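Local coordinates for replicase polyprotein 1a (Avian infectious bronchitis virus, PDB 3LD1), which is cleaved into the non-structural proteins of viral replication, represented here by a fragment of nsp2 whose own role is not established, at residues A31-V36 against I131-V136; E100-A105 against I140-M145; A146-V151 against L185-N190. The protein carries 3 engineered substitutions. All blocks are in the same frame, centred on the assembly; numbering follows the deposited sequence.

Interactions 1, 2 and 3 join parts of the helical half of the chain. Interactions 2 and 3 share helix 140-162: its first turn and a half meets helix 93-103, and the next residues meet the end of helix 174-185 and beyond. Interaction 1 sets the preceding helix, 128-134, against helix 30-46. It touches both others, notably through Gln135 NE2, which probably donates to Ala146 O, and Leu134, which packs on Val142 and Ala146. Interaction 2 is buried; interactions 1 and 3 are only partly so. Their chemistry differs: an indole rim against an alanine and a valine in interaction 1, branched and thioether tips in interaction 2, and apolar tips beside an arginine in interaction 3.

Interaction 1: A31-V36 against I131-V136; sequences ADAFAV and ILWLQV
Ala33 meets the six-membered ring of Trp133, and the backbones run close here, with 6.5 Å between the CA atoms of Ala33 and Trp133. The methyl CB of Ala33 lies 4.0 Å from CZ3 of Trp133, and the backbone oxygen of Ala33 approaches the same corner of the ring, its O being 3.8 Å from Trp133 CZ3 and near the indole plane. One turn further along, Val36 comes to the same edge, again close to the plane, with Val36 CB 4.0 Å from Trp133 CH2. Val36 CB and the Ala33 oxygen thus come in at the edge, while the Ala33 methyl sits off the plane, beneath the CE3-CZ3 rim. The first two torsions of Trp133 together (chi1 -64°, chi2 124°) turn the benzene part of the ring out to the neighbouring helix.

Val136 adds a second patch. Its CG1 rests 3.9 Å from Phe34 CA, close against the backbone, while Val136 CG2 is 4.3 Å from Ala33 CB. Leu132 contributes more lightly, through Leu132 CB at 4.4 Å from Ala33 CB.

Outside this shell, Phe20 meets the Trp133 ring edge-to-face, and Phe21 and Pro27 also touch Trp133. The Phe34 ring instead packs on Lys202 and Ala206 of helix 194-207. The backbone oxygen of Gln135 is hydrogen-bonded to the hydroxyl of Tyr30, which links the 131-136 segment to the start of helix 30-46. This is helix-to-helix packing through a small residue: an alanine without bulk lets a tryptophan and a valine close in on the second helix of the chain.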
loop_
_atom_site.group_PDB
_atom_site.type_symbol
_atom_site.label_atom_id
_atom_site.label_comp_id
_atom_site.label_asym_id
_atom_site.label_seq_id
_atom_site.Cartn_x
_atom_site.Cartn_y
_atom_site.Cartn_z
ATOM N N ALA A 31 8.292 0.298 6.987
ATOM C CA ALA A 31 7.420 -0.163 8.042
ATOM C C ALA A 31 8.145 -0.223 9.379
ATOM O O ALA A 31 7.643 0.319 10.381
ATOM C CB ALA A 31 6.744 -1.455 7.686
ATOM N N ASP A 32 9.322 -0.832 9.402
ATOM C CA ASP A 32 10.088 -0.973 10.657
ATOM C C ASP A 32 10.475 0.443 11.150
ATOM O O ASP A 32 10.199 0.871 12.275
ATOM C CB ASP A 32 11.324 -1.881 10.406
ATOM C CG ASP A 32 12.074 -2.372 11.737
ATOM O OD1 ASP A 32 11.482 -2.570 12.852
ATOM O OD2 ASP A 32 13.313 -2.604 11.644
ATOM N N ALA A 33 11.033 1.224 10.247
ATOM C CA ALA A 33 11.479 2.538 10.630
ATOM C C ALA A 33 10.316 3.249 11.244
ATOM O O ALA A 33 10.451 3.851 12.338
ATOM C CB ALA A 33 11.996 3.282 9.429
ATOM N N PHE A 34 9.160 3.190 10.582
ATOM C CA PHE A 34 8.050 3.953 11.085
ATOM C C PHE A 34 7.683 3.409 12.476
ATOM O O PHE A 34 7.397 4.164 13.413
ATOM C CB PHE A 34 6.863 3.796 10.108
ATOM C CG PHE A 34 5.543 4.296 10.631
ATOM C CD1 PHE A 34 5.170 5.612 10.434
ATOM C CD2 PHE A 34 4.677 3.444 11.296
ATOM C CE1 PHE A 34 3.921 6.149 10.894
ATOM C CE2 PHE A 34 3.402 3.925 11.748
ATOM C CZ PHE A 34 3.024 5.312 11.533
ATOM N N ALA A 35 7.668 2.085 12.606
ATOM C CA ALA A 35 7.318 1.491 13.907
ATOM C C ALA A 35 8.273 1.953 15.050
ATOM O O ALA A 35 7.811 2.405 16.154
ATOM C CB ALA A 35 7.195 -0.071 13.801
ATOM N N VAL A 36 9.569 1.921 14.759
ATOM C CA VAL A 36 10.594 2.310 15.731
ATOM C C VAL A 36 10.495 3.811 16.136
ATOM O O VAL A 36 10.568 4.147 17.338
ATOM C CB VAL A 36 12.032 2.006 15.226
ATOM C CG1 VAL A 36 13.006 2.285 16.290
ATOM C CG2 VAL A 36 12.186 0.506 14.719
ATOM N N ILE A 131 18.456 7.327 4.894
ATOM C CA ILE A 131 17.344 7.702 4.085
ATOM C C ILE A 131 16.041 7.297 4.718
ATOM O O ILE A 131 15.156 8.137 4.994
ATOM C CB ILE A 131 17.446 7.105 2.667
ATOM C CG1 ILE A 131 18.752 7.614 1.999
ATOM C CG2 ILE A 131 16.184 7.436 1.901
ATOM C CD1 ILE A 131 18.639 7.868 0.576
ATOM N N LEU A 132 15.909 6.020 5.040
ATOM C CA LEU A 132 14.662 5.636 5.714
ATOM C C LEU A 132 14.385 6.486 6.959
ATOM O O LEU A 132 13.262 6.757 7.214
ATOM C CB LEU A 132 14.569 4.143 5.984
ATOM C CG LEU A 132 14.064 3.016 5.041
ATOM C CD1 LEU A 132 13.462 3.329 3.596
ATOM C CD2 LEU A 132 15.200 1.946 4.967
ATOM N N TRP A 133 15.365 6.925 7.725
ATOM C CA TRP A 133 15.040 7.704 8.939
ATOM C C TRP A 133 14.565 9.131 8.555
ATOM O O TRP A 133 13.606 9.710 9.147
ATOM C CB TRP A 133 16.196 7.767 9.970
ATOM C CG TRP A 133 16.671 6.407 10.647
ATOM C CD1 TRP A 133 17.941 5.911 10.631
ATOM C CD2 TRP A 133 15.903 5.451 11.437
ATOM N NE1 TRP A 133 18.013 4.712 11.289
ATOM C CE2 TRP A 133 16.795 4.418 11.823
ATOM C CE3 TRP A 133 14.558 5.358 11.827
ATOM C CZ2 TRP A 133 16.398 3.316 12.576
ATOM C CZ3 TRP A 133 14.173 4.290 12.607
ATOM C CH2 TRP A 133 15.093 3.258 12.965
ATOM N N LEU A 134 15.208 9.683 7.533
ATOM C CA LEU A 134 14.783 10.981 6.966
ATOM C C LEU A 134 13.277 10.913 6.619
ATOM O O LEU A 134 12.503 11.861 6.890
ATOM C CB LEU A 134 15.641 11.384 5.753
ATOM C CG LEU A 134 17.124 11.621 6.135
ATOM C CD1 LEU A 134 17.988 11.966 4.954
ATOM C CD2 LEU A 134 17.333 12.688 7.237
ATOM N N GLN A 135 12.889 9.748 6.103
ATOM C CA GLN A 135 11.556 9.555 5.610
ATOM C C GLN A 135 10.605 9.402 6.767
ATOM O O GLN A 135 9.395 9.390 6.565
ATOM C CB GLN A 135 11.476 8.410 4.598
ATOM C CG GLN A 135 12.193 8.739 3.304
ATOM C CD GLN A 135 12.540 7.479 2.516
ATOM O OE1 GLN A 135 12.646 6.434 3.129
ATOM N NE2 GLN A 135 12.703 7.561 1.153
ATOM N N VAL A 136 11.133 9.356 7.982
ATOM C CA VAL A 136 10.238 9.369 9.157
ATOM C C VAL A 136 10.574 10.504 10.093
ATOM O O VAL A 136 10.077 10.550 11.210
ATOM C CB VAL A 136 10.202 7.972 9.943
ATOM C CG1 VAL A 136 9.502 6.925 9.114
ATOM C CG2 VAL A 136 11.593 7.474 10.237
#

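Interaction 2: E100-A105 against I140-M145; sequences ELLKTA and IQVSAM
Leu101 and Met145 point at each other tip to tip, the methyl CD2 of Leu101 lying 4.0 Å from CE of Met145. The methionine gets there by a folded chain: with CG opposite the backbone N across the CA–CB bond (chi1 176°), it then turns twice, at chi2 (-77°) and chi3 (-65°), and delivers its terminal methyl to the leucine. Leu101 CD2 also lies 4.3 Å from Val142 CG1. The other branch of that valine serves Leu102, with Val142 CG2 4.0 Å from Leu102 CD2 and the two side chains crossing at about a right angle. Val142 therefore faces both leucines, CG1 toward Leu101 and CG2 closest to Leu102.

Gln141 behaves differently. With its chain extended beyond CG, it carries its amide to Ala105, where Gln141 OE1 is 3.2 Å from Ala105 CB. The amide oxygen is not left to the methyl alone, since it is hydrogen-bonded to Ser109 OG.

Where helix 93-103 ends, Thr104 OG1 donates to Leu101 O at 2.9 Å, and the same carbonyl is hydrogen-bonded to Trp108 NE1. These bonds are consistent with fixing the turn between helices 93-103 and 105-108; Trp108 also touches Gln141 and Met145. Leucine and valine methyls and a methionine tip meeting beside a polar glutamine are the pattern of an interhelical hydrophobic seam, here between the end of helix 93-103 and the beginning of helix 140-162.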
loop_
_atom_site.group_PDB
_atom_site.type_symbol
_atom_site.label_atom_id
_atom_site.label_comp_id
_atom_site.label_asym_id
_atom_site.label_seq_id
_atom_site.Cartn_x
_atom_site.Cartn_y
_atom_site.Cartn_z
ATOM N N GLU A 100 23.471 19.486 8.500
ATOM C CA GLU A 100 23.850 20.011 7.213
ATOM C C GLU A 100 22.620 20.092 6.255
ATOM O O GLU A 100 22.305 21.176 5.753
ATOM C CB GLU A 100 25.037 19.218 6.614
ATOM C CG GLU A 100 25.964 20.045 5.757
ATOM C CD GLU A 100 26.735 21.080 6.640
ATOM O OE1 GLU A 100 27.329 20.672 7.678
ATOM O OE2 GLU A 100 26.722 22.294 6.328
ATOM N N LEU A 101 21.920 18.976 6.010
ATOM C CA LEU A 101 20.715 19.071 5.173
ATOM C C LEU A 101 19.818 20.252 5.558
ATOM O O LEU A 101 19.435 20.999 4.651
ATOM C CB LEU A 101 19.916 17.800 5.196
ATOM C CG LEU A 101 18.759 17.576 4.210
ATOM C CD1 LEU A 101 19.244 17.475 2.755
ATOM C CD2 LEU A 101 18.049 16.276 4.545
ATOM N N LEU A 102 19.578 20.471 6.877
ATOM C CA LEU A 102 18.749 21.605 7.353
ATOM C C LEU A 102 19.265 22.939 6.902
ATOM O O LEU A 102 18.490 23.773 6.386
ATOM C CB LEU A 102 18.622 21.670 8.851
ATOM C CG LEU A 102 17.613 20.637 9.375
ATOM C CD1 LEU A 102 17.678 20.444 10.934
ATOM C CD2 LEU A 102 16.171 20.898 8.897
ATOM N N LYS A 103 20.568 23.103 7.109
ATOM C CA LYS A 103 21.313 24.245 6.663
ATOM C C LYS A 103 21.116 24.559 5.181
ATOM O O LYS A 103 20.930 25.702 4.830
ATOM C CB LYS A 103 22.813 24.086 6.990
ATOM C CG LYS A 103 23.269 25.005 8.149
ATOM C CD LYS A 103 24.293 24.365 9.176
ATOM C CE LYS A 103 24.456 25.285 10.481
ATOM N NZ LYS A 103 25.563 24.878 11.469
ATOM N N THR A 104 21.095 23.551 4.318
ATOM C CA THR A 104 20.853 23.788 2.904
ATOM C C THR A 104 19.357 23.872 2.488
ATOM O O THR A 104 19.057 23.916 1.318
ATOM C CB THR A 104 21.610 22.744 2.027
ATOM O OG1 THR A 104 21.152 21.407 2.302
ATOM C CG2 THR A 104 23.096 22.853 2.205
ATOM N N ALA A 105 18.404 23.885 3.416
ATOM C CA ALA A 105 16.973 23.833 2.979
ATOM C C ALA A 105 16.599 25.133 2.337
ATOM O O ALA A 105 15.765 25.208 1.444
ATOM C CB ALA A 105 16.065 23.564 4.103
ATOM N N ILE A 140 8.776 18.450 9.051
ATOM C CA ILE A 140 7.936 18.185 7.926
ATOM C C ILE A 140 8.714 18.353 6.626
ATOM O O ILE A 140 8.716 17.484 5.717
ATOM C CB ILE A 140 6.773 19.110 8.003
ATOM C CG1 ILE A 140 5.835 18.647 9.125
ATOM C CG2 ILE A 140 6.084 19.202 6.681
ATOM C CD1 ILE A 140 4.870 19.723 9.598
ATOM N N GLN A 141 9.393 19.462 6.538
ATOM C CA GLN A 141 10.096 19.850 5.364
ATOM C C GLN A 141 11.124 18.821 4.965
ATOM O O GLN A 141 11.437 18.692 3.783
ATOM C CB GLN A 141 10.720 21.231 5.686
ATOM C CG GLN A 141 11.720 21.865 4.709
ATOM C CD GLN A 141 12.617 22.949 5.427
ATOM O OE1 GLN A 141 13.017 23.928 4.819
ATOM N NE2 GLN A 141 12.894 22.764 6.724
ATOM N N VAL A 142 11.617 18.015 5.908
ATOM C CA VAL A 142 12.553 16.981 5.517
ATOM C C VAL A 142 11.846 15.711 5.107
ATOM O O VAL A 142 12.130 15.128 4.019
ATOM C CB VAL A 142 13.620 16.653 6.649
ATOM C CG1 VAL A 142 14.356 15.272 6.413
ATOM C CG2 VAL A 142 14.598 17.806 6.820
ATOM N N SER A 143 10.973 15.223 5.956
ATOM C CA SER A 143 10.257 14.000 5.598
ATOM C C SER A 143 9.539 14.176 4.232
ATOM O O SER A 143 9.663 13.312 3.334
ATOM C CB SER A 143 9.301 13.581 6.696
ATOM O OG SER A 143 8.516 14.698 7.109
ATOM N N ALA A 144 8.906 15.345 4.001
ATOM C CA ALA A 144 8.127 15.486 2.723
ATOM C C ALA A 144 9.018 15.407 1.515
ATOM O O ALA A 144 8.654 14.786 0.515
ATOM C CB ALA A 144 7.343 16.714 2.691
ATOM N N MET A 145 10.210 15.987 1.626
ATOM C CA MET A 145 11.194 15.961 0.529
ATOM C C MET A 145 11.665 14.547 0.355
ATOM O O MET A 145 11.593 14.016 -0.731
ATOM C CB MET A 145 12.399 16.911 0.857
ATOM C CG MET A 145 13.614 16.920 -0.179
ATOM S SD MET A 145 14.610 15.449 0.068
ATOM C CE MET A 145 15.268 15.689 1.686
#

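Interaction 3: A146-V151 against L185-N190; sequences AMRRLV and LAIFEN
Val151 and Leu185 supply the tightest apolar contact, meeting tip to tip with Val151 CG2 only 3.5 Å from Leu185 CD1. The other branch of the leucine, CD2, lies 4.1 Å from CB of Met147, one turn earlier on helix 140-162. Leu185 thus spreads its two methyls over Met147 and Val151. With CG beside its own backbone N (chi1 -78°), it aims this fork at the helix, and Leu201 of helix 194-207 touches it as well.

Arg148, between these two in sequence, adds a mixed contact. Its aliphatic stem runs by the same leucine, with Arg148 CG 4.4 Å from Leu185 CD1. Farther out, the guanidinium comes near Leu185 O, without a bond, and Ile187 CD1 lies at the guanidinium edge, but the modelled positions of Leu185 O and Ile187 CD1 are both doubtful.

The charge of Arg148 is answered elsewhere, by a salt bridge from NE to Asp116 OD1 of helix 112-121. Electrostatics therefore probably anchor the arginine to that helix, while the hold on the end of helix 174-185 and the residues after it rests on van der Waals contact centred on Leu185.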
loop_
_atom_site.group_PDB
_atom_site.type_symbol
_atom_site.label_atom_id
_atom_site.label_comp_id
_atom_site.label_asym_id
_atom_site.label_seq_id
_atom_site.Cartn_x
_atom_site.Cartn_y
_atom_site.Cartn_z
ATOM N N ALA A 146 12.138 13.912 1.438
ATOM C CA ALA A 146 12.661 12.493 1.350
ATOM C C ALA A 146 11.663 11.460 0.858
ATOM O O ALA A 146 12.051 10.509 0.139
ATOM C CB ALA A 146 13.282 12.013 2.752
ATOM N N MET A 147 10.414 11.585 1.308
ATOM C CA MET A 147 9.381 10.672 0.872
ATOM C C MET A 147 9.163 10.706 -0.628
ATOM O O MET A 147 8.649 9.744 -1.200
ATOM C CB MET A 147 8.056 10.903 1.592
ATOM C CG MET A 147 8.029 10.462 3.053
ATOM S SD MET A 147 6.378 10.675 3.786
ATOM C CE MET A 147 6.424 12.254 4.553
ATOM N N ARG A 148 9.571 11.797 -1.275
ATOM C CA ARG A 148 9.352 11.874 -2.681
ATOM C C ARG A 148 9.893 10.630 -3.349
ATOM O O ARG A 148 9.418 10.292 -4.388
ATOM C CB ARG A 148 9.898 13.204 -3.293
ATOM C CG ARG A 148 9.085 14.401 -2.779
ATOM C CD ARG A 148 9.680 15.739 -3.170
ATOM N NE ARG A 148 8.847 16.346 -4.189
ATOM C CZ ARG A 148 7.819 17.115 -3.909
ATOM N NH1 ARG A 148 7.555 17.420 -2.641
ATOM N NH2 ARG A 148 7.101 17.597 -4.887
ATOM N N ARG A 149 10.854 9.935 -2.732
ATOM C CA ARG A 149 11.585 8.850 -3.424
ATOM C C ARG A 149 10.759 7.614 -3.468
ATOM O O ARG A 149 11.031 6.713 -4.277
ATOM C CB ARG A 149 12.869 8.431 -2.709
ATOM C CG ARG A 149 13.929 9.462 -2.494
ATOM C CD ARG A 149 15.179 8.750 -1.818
ATOM N NE ARG A 149 16.363 9.092 -2.598
ATOM C CZ ARG A 149 17.180 8.244 -3.223
ATOM N NH1 ARG A 149 17.058 6.922 -3.124
ATOM N NH2 ARG A 149 18.189 8.744 -3.915
ATOM N N LEU A 150 9.830 7.535 -2.518
ATOM C CA LEU A 150 8.990 6.357 -2.319
ATOM C C LEU A 150 7.893 6.170 -3.386
ATOM O O LEU A 150 7.440 5.043 -3.605
ATOM C CB LEU A 150 8.354 6.375 -0.955
ATOM C CG LEU A 150 9.324 6.353 0.210
ATOM C CD1 LEU A 150 8.629 6.516 1.534
ATOM C CD2 LEU A 150 10.175 5.145 0.206
ATOM N N VAL A 151 7.536 7.269 -4.073
ATOM C CA VAL A 151 6.538 7.257 -5.130
ATOM C C VAL A 151 7.046 6.330 -6.219
ATOM O O VAL A 151 6.450 5.307 -6.508
ATOM C CB VAL A 151 6.326 8.662 -5.630
ATOM C CG1 VAL A 151 5.303 8.663 -6.747
ATOM C CG2 VAL A 151 5.861 9.589 -4.451
ATOM N N LEU A 185 1.621 15.016 -1.431
ATOM C CA LEU A 185 2.966 15.482 -1.116
ATOM C C LEU A 185 3.172 17.015 -1.269
ATOM O O LEU A 185 4.159 17.513 -0.784
ATOM C CB LEU A 185 4.009 14.731 -1.940
ATOM C CG LEU A 185 4.432 13.291 -1.543
ATOM C CD1 LEU A 185 5.118 12.564 -2.708
ATOM C CD2 LEU A 185 5.341 13.307 -0.322
ATOM N N ALA A 186 2.251 17.742 -1.924
ATOM C CA ALA A 186 2.406 19.185 -2.224
ATOM C C ALA A 186 2.723 20.051 -1.007
ATOM O O ALA A 186 2.023 20.039 0.028
ATOM C CB ALA A 186 1.156 19.679 -2.818
ATOM N N ILE A 187 3.773 20.835 -1.133
ATOM C CA ILE A 187 4.254 21.559 0.011
ATOM C C ILE A 187 3.761 22.989 0.132
ATOM O O ILE A 187 3.702 23.501 1.204
ATOM C CB ILE A 187 5.773 21.468 0.052
ATOM C CG1 ILE A 187 6.122 20.261 0.871
ATOM C CG2 ILE A 187 6.433 22.672 0.687
ATOM C CD1 ILE A 187 6.086 19.016 0.010
ATOM N N PHE A 188 3.387 23.617 -0.968
ATOM C CA PHE A 188 2.980 25.010 -0.940
ATOM C C PHE A 188 1.458 25.132 -0.768
ATOM O O PHE A 188 1.007 25.989 -0.003
ATOM C CB PHE A 188 3.540 25.760 -2.165
ATOM C CG PHE A 188 4.982 25.414 -2.464
ATOM C CD1 PHE A 188 5.990 25.642 -1.512
ATOM C CD2 PHE A 188 5.337 24.807 -3.651
ATOM C CE1 PHE A 188 7.320 25.294 -1.757
ATOM C CE2 PHE A 188 6.675 24.452 -3.901
ATOM C CZ PHE A 188 7.661 24.711 -2.937
ATOM N N GLU A 189 0.696 24.209 -1.379
ATOM C CA GLU A 189 -0.790 24.220 -1.351
ATOM C C GLU A 189 -1.398 24.119 0.059
ATOM O O GLU A 189 -0.677 23.932 1.029
ATOM C CB GLU A 189 -1.332 23.135 -2.257
ATOM C CG GLU A 189 -0.507 23.001 -3.541
ATOM C CD GLU A 189 -1.255 22.178 -4.588
ATOM O OE1 GLU A 189 -0.744 21.130 -5.068
ATOM O OE2 GLU A 189 -2.399 22.571 -4.926
ATOM N N ASN A 190 -2.719 24.268 0.175
ATOM C CA ASN A 190 -3.424 24.260 1.479
ATOM C C ASN A 190 -2.496 23.817 2.608
ATOM O O ASN A 190 -2.386 22.634 2.947
ATOM C CB ASN A 190 -4.722 23.425 1.418
ATOM C CG ASN A 190 -4.525 22.064 0.685
ATOM O OD1 ASN A 190 -4.189 22.006 -0.522
ATOM N ND2 ASN A 190 -4.742 20.971 1.422
#